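Local coordinates for putative DNA-binding protein (Streptomyces coelicolor, PDB 2EWT) that probably binds DNA through a helix-turn-helix domain and regulates aerial mycelium formation in its host bacterium, at residues Arg14-Gln19 with Asp60-Pro65. Residues are numbered along the deposited sequence; the frame is centred on the assembly and turned at random.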
loop_
_atom_site.group_PDB
_atom_site.type_symbol
_atom_site.label_atom_id
_atom_site.label_comp_id
_atom_site.label_asym_id
_atom_site.label_seq_id
_atom_site.Cartn_x
_atom_site.Cartn_y
_atom_site.Cartn_z
ATOM N N ARG A 14 -13.584 4.415 3.735
ATOM C CA ARG A 14 -14.903 5.023 3.905
ATOM C C ARG A 14 -15.047 5.608 5.312
ATOM O O ARG A 14 -15.541 6.722 5.485
ATOM C CB ARG A 14 -16.013 3.991 3.650
ATOM C CG ARG A 14 -17.423 4.573 3.787
ATOM C CD ARG A 14 -18.529 3.521 3.722
ATOM N NE ARG A 14 -18.767 2.995 2.378
ATOM C CZ ARG A 14 -18.134 1.954 1.847
ATOM N NH1 ARG A 14 -17.206 1.308 2.542
ATOM N NH2 ARG A 14 -18.442 1.546 0.619
ATOM N N ALA A 15 -14.604 4.858 6.317
ATOM C CA ALA A 15 -14.693 5.317 7.698
ATOM C C ALA A 15 -13.932 6.624 7.898
ATOM O O ALA A 15 -14.476 7.587 8.432
ATOM C CB ALA A 15 -14.156 4.243 8.644
ATOM N N ILE A 16 -12.677 6.665 7.462
ATOM C CA ILE A 16 -11.868 7.871 7.610
ATOM C C ILE A 16 -12.487 9.071 6.889
ATOM O O ILE A 16 -12.475 10.186 7.412
ATOM C CB ILE A 16 -10.420 7.632 7.112
ATOM C CG1 ILE A 16 -9.609 6.932 8.205
ATOM C CG2 ILE A 16 -9.755 8.951 6.742
ATOM C CD1 ILE A 16 -10.185 5.605 8.659
ATOM N N ARG A 17 -13.028 8.842 5.696
ATOM C CA ARG A 17 -13.662 9.920 4.940
ATOM C C ARG A 17 -14.842 10.503 5.710
ATOM O O ARG A 17 -14.899 11.706 5.955
ATOM C CB ARG A 17 -14.168 9.413 3.590
ATOM C CG ARG A 17 -15.081 10.404 2.879
ATOM C CD ARG A 17 -15.466 9.927 1.489
ATOM N NE ARG A 17 -16.289 8.716 1.491
ATOM C CZ ARG A 17 -17.560 8.662 1.882
ATOM N NH1 ARG A 17 -18.182 9.753 2.321
ATOM N NH2 ARG A 17 -18.225 7.517 1.800
ATOM N N THR A 18 -15.783 9.637 6.076
ATOM C CA THR A 18 -16.978 10.054 6.804
ATOM C C THR A 18 -16.636 10.650 8.163
ATOM O O THR A 18 -17.270 11.608 8.605
ATOM C CB THR A 18 -17.947 8.870 7.006
ATOM O OG1 THR A 18 -17.267 7.801 7.677
ATOM C CG2 THR A 18 -18.469 8.371 5.661
ATOM N N GLN A 19 -15.626 10.086 8.818
ATOM C CA GLN A 19 -15.207 10.563 10.133
ATOM C C GLN A 19 -14.872 12.045 10.168
ATOM O O GLN A 19 -15.080 12.706 11.186
ATOM C CB GLN A 19 -14.007 9.757 10.631
ATOM C CG GLN A 19 -14.390 8.483 11.352
ATOM C CD GLN A 19 -13.184 7.684 11.795
ATOM O OE1 GLN A 19 -12.188 8.245 12.253
ATOM N NE2 GLN A 19 -13.273 6.365 11.674
ATOM N N ASP A 60 -2.637 11.054 2.772
ATOM C CA ASP A 60 -2.188 12.439 2.887
ATOM C C ASP A 60 -3.376 13.381 2.756
ATOM O O ASP A 60 -3.521 14.329 3.529
ATOM C CB ASP A 60 -1.161 12.750 1.797
ATOM C CG ASP A 60 0.169 12.064 2.037
ATOM O OD1 ASP A 60 0.201 11.080 2.804
ATOM O OD2 ASP A 60 1.182 12.501 1.454
ATOM N N PHE A 61 -4.223 13.112 1.768
ATOM C CA PHE A 61 -5.408 13.927 1.533
ATOM C C PHE A 61 -6.294 13.981 2.773
ATOM O O PHE A 61 -6.750 15.054 3.175
ATOM C CB PHE A 61 -6.209 13.363 0.359
ATOM C CG PHE A 61 -7.519 14.065 0.128
ATOM C CD1 PHE A 61 -7.551 15.365 -0.371
ATOM C CD2 PHE A 61 -8.718 13.434 0.433
ATOM C CE1 PHE A 61 -8.763 16.029 -0.565
ATOM C CE2 PHE A 61 -9.937 14.087 0.243
ATOM C CZ PHE A 61 -9.956 15.387 -0.256
ATOM N N TYR A 62 -6.538 12.822 3.375
ATOM C CA TYR A 62 -7.373 12.745 4.562
ATOM C C TYR A 62 -6.652 13.194 5.828
ATOM O O TYR A 62 -7.277 13.359 6.874
ATOM C CB TYR A 62 -7.909 11.325 4.734
ATOM C CG TYR A 62 -8.967 10.954 3.711
ATOM C CD1 TYR A 62 -10.079 11.771 3.508
ATOM C CD2 TYR A 62 -8.863 9.784 2.959
ATOM C CE1 TYR A 62 -11.066 11.437 2.580
ATOM C CE2 TYR A 62 -9.847 9.438 2.024
ATOM C CZ TYR A 62 -10.945 10.270 1.842
ATOM O OH TYR A 62 -11.919 9.930 0.930
ATOM N N GLY A 63 -5.341 13.388 5.728
ATOM C CA GLY A 63 -4.566 13.832 6.874
ATOM C C GLY A 63 -4.352 12.772 7.940
ATOM O O GLY A 63 -4.258 13.088 9.128
ATOM N N VAL A 64 -4.272 11.513 7.522
ATOM C CA VAL A 64 -4.062 10.412 8.456
ATOM C C VAL A 64 -2.904 9.533 7.995
ATOM O O VAL A 64 -2.561 9.513 6.814
ATOM C CB VAL A 64 -5.315 9.513 8.567
ATOM C CG1 VAL A 64 -6.518 10.339 8.989
ATOM C CG2 VAL A 64 -5.577 8.817 7.240
ATOM N N PRO A 65 -2.274 8.806 8.930
ATOM C CA PRO A 65 -1.154 7.927 8.573
ATOM C C PRO A 65 -1.690 6.744 7.768
ATOM O O PRO A 65 -2.824 6.317 7.976
ATOM C CB PRO A 65 -0.613 7.489 9.934
ATOM C CG PRO A 65 -0.983 8.631 10.838
ATOM C CD PRO A 65 -2.389 8.934 10.392
#
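Y62, in the last turn of helix 52-62, lays its side chain against helix 3-19, meeting I16 near the root of its ring and R17 along the outer part, from CE1 and CZ to OH. At the root, I16 CG2 sits 3.6 Å from Y62 CB and 3.7 Å from Y62 CG, the two side chains crossing at a slant. With CG1 beside the backbone N of I16 (chi1 -81°), CG2 stands anti to that nitrogen and faces the tyrosine; the same methyl also reaches V64 CG1, at 4.2 Å. Farther out, R17 runs alongside the tyrosine in the same direction. R17 CB lies 3.5 Å from Y62 OH, and CA and CB of R17 also pack beside ring atoms CE1 and CZ. A bend at chi3 (66°) turns the guanidinium away, its plane 51° from that of the ring, toward a salt bridge with E44 and a hydrogen bond to the carbonyl of L22. F61 CD2 lies over one face of the Y62 ring, offset toward its rim, and V27 and V40 also touch the tyrosine. Were an alanine to replace Y62, the I16 methyl and the R17 stem would probably lose the ring they share, leaving a gap between the helices. Helices 3-19 and 52-62 are thus joined here by van der Waals packing, apolar at I16 and with the phenol oxygen resting on the arginine stem, while the buried arginine's charge is answered elsewhere in the fold.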